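Local coordinates for protein glycosyl hydrolase (Rhizobium leguminosarum bv. trifolii, PDB 5NDX) that probably hydrolyses O-glycosidic bonds as a family 39 glycoside hydrolase, a bacterial orthologue of human alpha-L-iduronidase, at residues Gly180-Ala185 against Arg193-His198; Ala481-Leu486 against Leu544-Arg549; Glu485-Gln490 against Leu592-Pro597. The protein carries 2 engineered substitutions. All blocks are in the same frame, centred on the assembly; numbering follows the deposited sequence. Where two conformers were deposited one is given.

Contact 1 (Gly180-Ala185 against Arg193-His198); sequences GGPGTA and RALMAH. With 8U8 ((2~{R},3~{S},4~{S},5~{R},6~{S})-6-(4-methyl-2-oxidanylidene-chromen-7-yl)oxy-3,4,5-tris(oxidanyl)oxane-2-carboxylic acid), chain M.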
loop_
_atom_site.group_PDB
_atom_site.type_symbol
_atom_site.label_atom_id
_atom_site.label_comp_id
_atom_site.label_asym_id
_atom_site.label_seq_id
_atom_site.Cartn_x
_atom_site.Cartn_y
_atom_site.Cartn_z
ATOM N N GLY A 180 18.775 -8.158 2.938
ATOM C CA GLY A 180 19.116 -7.505 1.686
ATOM C C GLY A 180 19.389 -6.048 1.850
ATOM O O GLY A 180 19.367 -5.514 2.961
ATOM N N GLY A 181 19.687 -5.412 0.725
ATOM C CA GLY A 181 20.099 -4.037 0.723
ATOM C C GLY A 181 20.633 -3.659 -0.628
ATOM O O GLY A 181 20.484 -4.424 -1.584
ATOM N N PRO A 182 21.254 -2.505 -0.741
ATOM C CA PRO A 182 21.504 -1.530 0.330
ATOM C C PRO A 182 20.421 -0.463 0.567
ATOM O O PRO A 182 20.589 0.382 1.446
ATOM C CB PRO A 182 22.774 -0.820 -0.159
ATOM C CG PRO A 182 22.720 -0.937 -1.662
ATOM C CD PRO A 182 21.873 -2.128 -2.023
ATOM N N GLY A 183 19.314 -0.492 -0.167
ATOM C CA GLY A 183 18.317 0.586 -0.060
ATOM C C GLY A 183 18.864 1.987 -0.352
ATOM O O GLY A 183 18.565 2.951 0.368
ATOM N N THR A 184 19.670 2.082 -1.404
ATOM C CA THR A 184 20.317 3.326 -1.795
ATOM C C THR A 184 19.394 4.232 -2.616
ATOM O O THR A 184 18.528 3.745 -3.367
ATOM C CB THR A 184 21.628 3.048 -2.574
ATOM O OG1 THR A 184 21.459 1.924 -3.449
ATOM C CG2 THR A 184 22.767 2.755 -1.587
ATOM N N ALA A 185 19.601 5.543 -2.474
ATOM C CA ALA A 185 18.738 6.541 -3.100
ATOM C C ALA A 185 19.187 6.959 -4.507
ATOM O O ALA A 185 18.367 7.390 -5.302
ATOM C CB ALA A 185 18.640 7.778 -2.222
ATOM N N ARG A 193 27.625 0.290 -5.269
ATOM C CA ARG A 193 28.693 -0.462 -5.944
ATOM C C ARG A 193 29.563 -1.191 -4.965
ATOM O O ARG A 193 29.897 -2.358 -5.186
ATOM C CB ARG A 193 29.534 0.450 -6.827
ATOM C CG ARG A 193 28.755 0.897 -8.047
ATOM C CD ARG A 193 29.610 1.630 -9.082
ATOM N NE ARG A 193 29.504 3.060 -8.867
ATOM C CZ ARG A 193 30.437 3.878 -8.376
ATOM N NH1 ARG A 193 30.146 5.169 -8.228
ATOM N NH2 ARG A 193 31.644 3.455 -8.034
ATOM N N ALA A 194 29.865 -0.529 -3.857
ATOM C CA ALA A 194 30.671 -1.151 -2.807
ATOM C C ALA A 194 30.009 -2.366 -2.182
ATOM O O ALA A 194 30.678 -3.370 -1.916
ATOM C CB ALA A 194 31.014 -0.129 -1.736
ATOM N N LEU A 195 28.695 -2.327 -1.947
ATOM C CA LEU A 195 28.060 -3.459 -1.258
ATOM C C LEU A 195 27.997 -4.661 -2.190
ATOM O O LEU A 195 28.154 -5.811 -1.782
ATOM C CB LEU A 195 26.678 -3.081 -0.753
ATOM C CG LEU A 195 25.948 -3.856 0.369
ATOM C CD1 LEU A 195 24.699 -4.579 -0.107
ATOM C CD2 LEU A 195 26.796 -4.776 1.218
ATOM N N MET A 196 27.750 -4.377 -3.457
ATOM C CA MET A 196 27.695 -5.411 -4.465
ATOM C C MET A 196 29.063 -6.102 -4.606
ATOM O O MET A 196 29.113 -7.328 -4.654
ATOM C CB MET A 196 27.243 -4.806 -5.802
ATOM C CG MET A 196 25.815 -4.201 -5.767
ATOM S SD MET A 196 24.557 -5.094 -4.811
ATOM C CE MET A 196 24.173 -6.159 -6.099
ATOM N N ALA A 197 30.141 -5.306 -4.671
ATOM C CA ALA A 197 31.516 -5.847 -4.678
ATOM C C ALA A 197 31.754 -6.698 -3.429
ATOM O O ALA A 197 32.155 -7.856 -3.527
ATOM C CB ALA A 197 32.553 -4.722 -4.773
ATOM N N HIS A 198 31.424 -6.139 -2.269
ATOM C CA HIS A 198 31.550 -6.875 -1.009
ATOM C C HIS A 198 30.788 -8.178 -0.954
ATOM O O HIS A 198 31.301 -9.173 -0.433
ATOM C CB HIS A 198 31.125 -5.988 0.148
ATOM C CG HIS A 198 31.457 -6.547 1.486
ATOM N ND1 HIS A 198 30.495 -7.015 2.344
ATOM C CD2 HIS A 198 32.645 -6.715 2.119
ATOM C CE1 HIS A 198 31.071 -7.462 3.442
ATOM N NE2 HIS A 198 32.376 -7.291 3.333
HETATM C C15 8U8 M . 18.905 13.843 0.867
HETATM C C13 8U8 M . 18.642 12.959 -0.203
HETATM C C14 8U8 M . 19.547 12.911 -1.267
HETATM C C16 8U8 M . 19.346 12.023 -2.327
HETATM O O9 8U8 M . 20.167 12.061 -3.242
HETATM O O8 8U8 M . 18.247 11.187 -2.361
HETATM C C11 8U8 M . 17.401 11.124 -1.281
HETATM C C10 8U8 M . 16.377 10.171 -1.282
HETATM C C12 8U8 M . 17.582 12.021 -0.194
HETATM C C7 8U8 M . 16.709 11.897 0.905
HETATM C C8 8U8 M . 15.689 10.939 0.902
HETATM C C9 8U8 M . 15.504 10.077 -0.191
HETATM O O2 8U8 M . 14.536 9.093 -0.224
HETATM C C5 8U8 M . 13.266 9.146 0.537
HETATM O O1 8U8 M . 12.666 10.435 0.340
HETATM C C1 8U8 M . 11.667 10.826 1.202
HETATM C C6 8U8 M . 10.763 11.490 0.330
HETATM O O7 8U8 M . 10.059 12.353 0.840
HETATM O O6 8U8 M . 10.758 11.116 -0.829
HETATM C C2 8U8 M . 10.833 9.695 1.877
HETATM O O5 8U8 M . 9.894 9.171 0.915
HETATM C C3 8U8 M . 11.727 8.552 2.531
HETATM O O4 8U8 M . 11.596 8.586 3.910
HETATM C C4 8U8 M . 13.227 8.683 2.116
HETATM O O3 8U8 M . 13.916 7.415 2.467
#

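Contact 2 (Ala481-Leu486 against Leu544-Arg549); sequences AQFAEL and LGLGGR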
loop_
_atom_site.group_PDB
_atom_site.type_symbol
_atom_site.label_atom_id
_atom_site.label_comp_id
_atom_site.label_asym_id
_atom_site.label_seq_id
_atom_site.Cartn_x
_atom_site.Cartn_y
_atom_site.Cartn_z
ATOM N N ALA A 481 -21.987 16.610 9.249
ATOM C CA ALA A 481 -22.641 16.258 7.979
ATOM C C ALA A 481 -21.659 16.296 6.787
ATOM O O ALA A 481 -21.745 15.471 5.897
ATOM C CB ALA A 481 -23.837 17.164 7.689
ATOM N N GLN A 482 -20.740 17.247 6.789
ATOM C CA GLN A 482 -19.711 17.355 5.721
ATOM C C GLN A 482 -18.740 16.184 5.720
ATOM O O GLN A 482 -18.455 15.596 4.677
ATOM C CB GLN A 482 -18.982 18.689 5.820
ATOM C CG GLN A 482 -19.855 19.807 5.297
ATOM C CD GLN A 482 -19.308 21.204 5.564
ATOM O OE1 GLN A 482 -18.501 21.419 6.469
ATOM N NE2 GLN A 482 -19.694 22.147 4.704
ATOM N N PHE A 483 -18.322 15.791 6.910
ATOM C CA PHE A 483 -17.545 14.592 7.070
ATOM C C PHE A 483 -18.270 13.310 6.612
ATOM O O PHE A 483 -17.625 12.437 6.011
ATOM C CB PHE A 483 -17.058 14.423 8.497
ATOM C CG PHE A 483 -15.774 15.158 8.809
ATOM C CD1 PHE A 483 -14.633 14.939 8.066
ATOM C CD2 PHE A 483 -15.693 16.017 9.901
ATOM C CE1 PHE A 483 -13.440 15.585 8.363
ATOM C CE2 PHE A 483 -14.510 16.655 10.218
ATOM C CZ PHE A 483 -13.386 16.468 9.428
ATOM N N ALA A 484 -19.574 13.215 6.848
ATOM C CA ALA A 484 -20.359 12.059 6.416
ATOM C C ALA A 484 -20.385 12.053 4.873
ATOM O O ALA A 484 -20.277 11.004 4.253
ATOM C CB ALA A 484 -21.803 12.064 6.991
ATOM N N GLU A 485 -20.492 13.224 4.268
ATOM C CA GLU A 485 -20.428 13.342 2.817
ATOM C C GLU A 485 -19.044 12.926 2.282
ATOM O O GLU A 485 -18.963 12.209 1.308
ATOM C CB GLU A 485 -20.864 14.762 2.405
ATOM C CG GLU A 485 -20.860 15.070 0.928
ATOM C CD GLU A 485 -21.112 16.595 0.588
ATOM O OE1 GLU A 485 -21.264 17.487 1.497
ATOM O OE2 GLU A 485 -21.157 16.891 -0.626
ATOM N N LEU A 486 -17.962 13.314 2.946
ATOM C CA LEU A 486 -16.619 12.921 2.525
ATOM C C LEU A 486 -16.378 11.448 2.681
ATOM O O LEU A 486 -15.765 10.815 1.804
ATOM C CB LEU A 486 -15.517 13.697 3.286
ATOM C CG LEU A 486 -15.472 15.218 3.095
ATOM C CD1 LEU A 486 -14.291 15.774 3.838
ATOM C CD2 LEU A 486 -15.409 15.700 1.656
ATOM N N LEU A 544 -11.879 10.308 19.230
ATOM C CA LEU A 544 -12.575 11.577 19.185
ATOM C C LEU A 544 -12.231 12.299 17.878
ATOM O O LEU A 544 -11.041 12.515 17.563
ATOM C CB LEU A 544 -12.206 12.452 20.391
ATOM C CG LEU A 544 -12.607 11.860 21.754
ATOM C CD1 LEU A 544 -12.081 12.734 22.901
ATOM C CD2 LEU A 544 -14.119 11.737 21.838
ATOM N N GLY A 545 -13.277 12.674 17.151
ATOM C CA GLY A 545 -13.171 13.487 15.948
ATOM C C GLY A 545 -13.089 14.970 16.259
ATOM O O GLY A 545 -13.178 15.373 17.417
ATOM N N LEU A 546 -12.908 15.770 15.225
ATOM C CA LEU A 546 -12.864 17.246 15.357
ATOM C C LEU A 546 -14.012 17.753 16.189
ATOM O O LEU A 546 -15.132 17.313 15.997
ATOM C CB LEU A 546 -12.998 17.922 14.002
ATOM C CG LEU A 546 -11.758 18.107 13.145
ATOM C CD1 LEU A 546 -12.020 19.266 12.174
ATOM C CD2 LEU A 546 -10.509 18.419 13.943
ATOM N N GLY A 547 -13.722 18.681 17.097
ATOM C CA GLY A 547 -14.726 19.202 18.048
ATOM C C GLY A 547 -15.080 18.255 19.178
ATOM O O GLY A 547 -16.079 18.461 19.854
ATOM N N GLY A 548 -14.262 17.228 19.415
ATOM C CA GLY A 548 -14.551 16.223 20.443
ATOM C C GLY A 548 -15.768 15.331 20.181
ATOM O O GLY A 548 -16.352 14.798 21.124
ATOM N N ARG A 549 -16.149 15.135 18.922
ATOM C CA ARG A 549 -17.225 14.191 18.567
ATOM C C ARG A 549 -16.839 12.723 18.837
ATOM O O ARG A 549 -15.722 12.306 18.545
ATOM C CB ARG A 549 -17.529 14.369 17.081
ATOM C CG ARG A 549 -18.559 13.414 16.484
ATOM C CD ARG A 549 -18.699 13.593 14.963
ATOM N NE ARG A 549 -17.434 14.007 14.315
ATOM C CZ ARG A 549 -17.119 15.242 13.891
ATOM N NH1 ARG A 549 -17.993 16.264 13.965
ATOM N NH2 ARG A 549 -15.901 15.442 13.379
#

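Contact 3 (Glu485-Gln490 against Leu592-Pro597); sequences ELRRAQ and LHMSPP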
loop_
_atom_site.group_PDB
_atom_site.type_symbol
_atom_site.label_atom_id
_atom_site.label_comp_id
_atom_site.label_asym_id
_atom_site.label_seq_id
_atom_site.Cartn_x
_atom_site.Cartn_y
_atom_site.Cartn_z
ATOM N N GLU A 485 -20.492 13.224 4.268
ATOM C CA GLU A 485 -20.428 13.342 2.817
ATOM C C GLU A 485 -19.044 12.926 2.282
ATOM O O GLU A 485 -18.963 12.209 1.308
ATOM C CB GLU A 485 -20.864 14.762 2.405
ATOM C CG GLU A 485 -20.860 15.070 0.928
ATOM C CD GLU A 485 -21.112 16.595 0.588
ATOM O OE1 GLU A 485 -21.264 17.487 1.497
ATOM O OE2 GLU A 485 -21.157 16.891 -0.626
ATOM N N LEU A 486 -17.962 13.314 2.946
ATOM C CA LEU A 486 -16.619 12.921 2.525
ATOM C C LEU A 486 -16.378 11.448 2.681
ATOM O O LEU A 486 -15.765 10.815 1.804
ATOM C CB LEU A 486 -15.517 13.697 3.286
ATOM C CG LEU A 486 -15.472 15.218 3.095
ATOM C CD1 LEU A 486 -14.291 15.774 3.838
ATOM C CD2 LEU A 486 -15.409 15.700 1.656
ATOM N N ARG A 487 -16.849 10.874 3.780
ATOM C CA ARG A 487 -16.671 9.452 4.012
ATOM C C ARG A 487 -17.520 8.567 3.050
ATOM O O ARG A 487 -17.163 7.392 2.822
ATOM C CB ARG A 487 -16.953 9.081 5.492
ATOM C CG ARG A 487 -15.930 9.674 6.428
ATOM C CD ARG A 487 -15.919 9.021 7.785
ATOM N NE ARG A 487 -14.652 9.257 8.468
ATOM C CZ ARG A 487 -14.466 10.219 9.351
ATOM N NH1 ARG A 487 -15.469 11.013 9.710
ATOM N NH2 ARG A 487 -13.273 10.393 9.881
ATOM N N ARG A 488 -18.637 9.074 2.533
ATOM C CA ARG A 488 -19.347 8.372 1.437
ATOM C C ARG A 488 -18.486 8.396 0.162
ATOM O O ARG A 488 -18.302 7.361 -0.500
ATOM C CB ARG A 488 -20.719 8.986 1.172
ATOM C CG ARG A 488 -21.590 8.385 0.041
ATOM C CD ARG A 488 -22.939 9.137 -0.178
ATOM N NE ARG A 488 -23.420 9.890 1.042
ATOM C CZ ARG A 488 -23.530 11.248 1.218
ATOM N NH1 ARG A 488 -23.235 12.146 0.248
ATOM N NH2 ARG A 488 -23.952 11.736 2.412
ATOM N N ALA A 489 -17.931 9.567 -0.139
ATOM C CA ALA A 489 -17.132 9.760 -1.327
ATOM C C ALA A 489 -15.794 9.069 -1.274
ATOM O O ALA A 489 -15.247 8.775 -2.349
ATOM C CB ALA A 489 -16.922 11.258 -1.628
ATOM N N GLN A 490 -15.275 8.756 -0.081
ATOM C CA GLN A 490 -13.917 8.251 0.020
ATOM C C GLN A 490 -13.797 6.785 -0.348
ATOM O O GLN A 490 -12.684 6.323 -0.595
ATOM C CB GLN A 490 -13.339 8.401 1.432
ATOM C CG GLN A 490 -13.785 7.328 2.449
ATOM C CD GLN A 490 -13.278 7.538 3.863
ATOM O OE1 GLN A 490 -13.524 6.688 4.777
ATOM N NE2 GLN A 490 -12.588 8.602 4.089
ATOM N N LEU A 592 -15.054 3.747 9.831
ATOM C CA LEU A 592 -15.133 4.757 10.861
ATOM C C LEU A 592 -16.593 5.206 11.046
ATOM O O LEU A 592 -17.194 5.715 10.107
ATOM C CB LEU A 592 -14.205 5.981 10.571
ATOM C CG LEU A 592 -14.395 6.807 11.869
ATOM C CD1 LEU A 592 -13.218 6.784 12.805
ATOM C CD2 LEU A 592 -15.126 8.102 11.794
ATOM N N HIS A 593 -17.184 4.977 12.233
ATOM C CA HIS A 593 -18.552 5.428 12.515
ATOM C C HIS A 593 -18.561 6.658 13.419
ATOM O O HIS A 593 -17.921 6.634 14.470
ATOM C CB HIS A 593 -19.348 4.336 13.258
ATOM C CG HIS A 593 -20.807 4.659 13.367
ATOM N ND1 HIS A 593 -21.536 4.476 14.527
ATOM C CD2 HIS A 593 -21.657 5.212 12.462
ATOM C CE1 HIS A 593 -22.792 4.839 14.308
ATOM N NE2 HIS A 593 -22.889 5.310 13.075
ATOM N N MET A 594 -19.302 7.684 13.036
ATOM C CA MET A 594 -19.424 8.954 13.767
ATOM C C MET A 594 -20.694 8.935 14.657
ATOM O O MET A 594 -21.756 8.470 14.213
ATOM C CB MET A 594 -19.523 10.120 12.760
ATOM C CG MET A 594 -18.457 10.132 11.639
ATOM S SD MET A 594 -18.675 11.410 10.344
ATOM C CE MET A 594 -18.242 12.831 11.349
ATOM N N SER A 595 -20.579 9.444 15.880
ATOM C CA SER A 595 -21.732 9.659 16.790
ATOM C C SER A 595 -22.554 8.398 17.040
ATOM O O SER A 595 -23.694 8.315 16.631
ATOM C CB SER A 595 -22.609 10.778 16.222
ATOM O OG SER A 595 -21.803 11.935 16.044
ATOM N N PRO A 596 -21.957 7.389 17.662
ATOM C CA PRO A 596 -22.758 6.227 17.990
ATOM C C PRO A 596 -23.883 6.584 18.977
ATOM O O PRO A 596 -23.663 7.408 19.852
ATOM C CB PRO A 596 -21.763 5.302 18.689
ATOM C CG PRO A 596 -20.722 6.195 19.225
ATOM C CD PRO A 596 -20.611 7.311 18.237
ATOM N N PRO A 597 -25.059 5.963 18.837
ATOM C CA PRO A 597 -26.088 6.162 19.861
ATOM C C PRO A 597 -25.681 5.491 21.174
ATOM O O PRO A 597 -24.667 4.799 21.246
ATOM C CB PRO A 597 -27.320 5.504 19.244
ATOM C CG PRO A 597 -26.765 4.407 18.391
ATOM C CD PRO A 597 -25.410 4.867 17.909
#

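Contact 1 (Gly180-Ala185 against Arg193-His198)
The beta-alpha-beta unit of the TIM barrel built from strand 179-184, helix 190-200 and strand 216-219 is where this contact forms, with L195 of the helix resting lightly on G181 and P182 of the strand. One methyl does the touching. CD1 of L195 lies 4.1 Å from the backbone N of P182 and 4.2 Å from P182 CD, so it meets the point where the ring closes onto the main chain. The CG of L195 stands anti to its backbone nitrogen (chi1 -160°), a turn that carries the branch from the helix toward the strand. The peptide before P182 is cis, and the proline ring faces the helix. No hydrogen bond crosses the contact. M196 stands further off, although its sulphur end swings in toward the strand.

Backbone hydrogen bonds run instead to the neighbouring strands of the barrel: G180 pairs with T143 and G181 with S218. P182 is also covered by F192 and by Y159 of helix 155-171.

Beyond the strand the chain enters the pocket of one of the two bound 8U8 molecules. CB of A185 comes within 3.4 Å of C10 of this 8U8, on the coumarin part, and A185 N is hydrogen-bonded to D148 OD1. K222, E265 and D313 are among the residues that hold the same ligand. Q146, the predicted proton-donor position and changed in this structure, touches A185. An apolar helix-strand layer behind a ligand pocket, probably the active site, at the C-terminal strand ends is the plan characteristic of TIM-barrel glycosidases.

Contact 2 (Ala481-Leu486 against Leu544-Arg549)
F483 of helix 480-489 reaches L546 and R549 at the turn of the beta hairpin formed by strands 536-545 and 549-557. The hairpin belongs to a C-terminal beta domain whose three- and four-stranded sheets are consistent with a fibronectin type III-like sandwich, so the contact shows how one aromatic residue can join a helix to a neighbouring domain.

G545 closes the hairpin. Its N donates to R549 O at 2.8 Å, while the return bond from R549 N to G545 O is long and weak. A side chain at G545 would run into R549 NH2, which suits a glycine.

L546 comes next and sends its CD1 to the edge of the F483 ring, near the ring plane and 4.1 Å from CE2. The two side chains cross at about a right angle. The backbone N of L546 is hydrogen-bonded to D359 OD2. G547 and G548 then turn the chain with positive phi values, a conformation that favours glycine.

R549 completes the site. Its chain is bent at chi3 (32°), which folds the guanidinium back toward the turn and brings NH2 to 3.5 Å from CD2 of F483. Ring and guanidinium planes lie 63° apart, so the two groups do not stack. The charge is answered by D359, whose OD2 forms a salt bridge with NH2 and thus serves both R549 and the backbone of L546. F483 also packs edge-to-face with F329 and touches I361. Replacing F483 with an alanine would probably open a gap at L546 CD1 and leave the R549 guanidinium less firmly confined. Within the turn, L546 O sits 3.1 Å above the guanidinium plane of R549, offset toward its rim.

Contact 3 (Glu485-Gln490 against Leu592-Pro597)
R487 lays one face of its guanidinium against L592, and the methyl CD2 of that leucine sits over the middle of the group, 3.3 Å from CZ. This is tight apolar cover for a charged group, and the leucine, whose chi2 of 107° is unusual, is probably somewhat strained. Further back along the arginine, L592 CB approaches NE at 3.9 Å, so the leucine follows the side chain as well as lying over its end. M594 arrives from another direction, at the guanidinium edge: SD is 3.3 Å from NH1, close to the plane. Two conformers were modelled for M594, however, and that approach is best treated as provisional.

Torsions explain the reach. With CG anti to the carbonyl carbon (chi1 -67°) and the chain extended from CG to NE, R487 spans from helix 480-489 to strand 590-594, an edge strand of the three-stranded sheet in the C-terminal domain, consistent with a fibronectin type III-like fold. L592 in turn has CG anti to its own N, which directs its branch at the arginine.

Outside the two segments, D359 OD1 forms a salt bridge with R487 NH2, which also makes a weak hydrogen bond with I360 O; both partners are on strand 358-362. H593 points the other way and bonds through ND1 to Y602 OH. The chemistry implies that a buried positive charge, shielded on one face by hydrocarbon, would probably feel its aspartate partner more strongly than it would in water.

Contact 1 comes first along the chain and closes a short loop, with seven residues between its segments, inside one unit of the catalytic barrel. Contacts 2 and 3 lie on the opposite side of the chain's centre, with their centres about 47 and 46 Å from that of contact 1. Both start from helix 480-489 and share E485 and L486, but contact 2 closes on the hairpin turn at 544-549 and contact 3 on 592-597, so the longer loop overlaps the shorter. They share D359 and touch directly, M594 of contact 3, in one of its conformers, packing on F483 and R549 of contact 2. Together they tie the helix and strand 358-362 to the C-terminal three-stranded sheet.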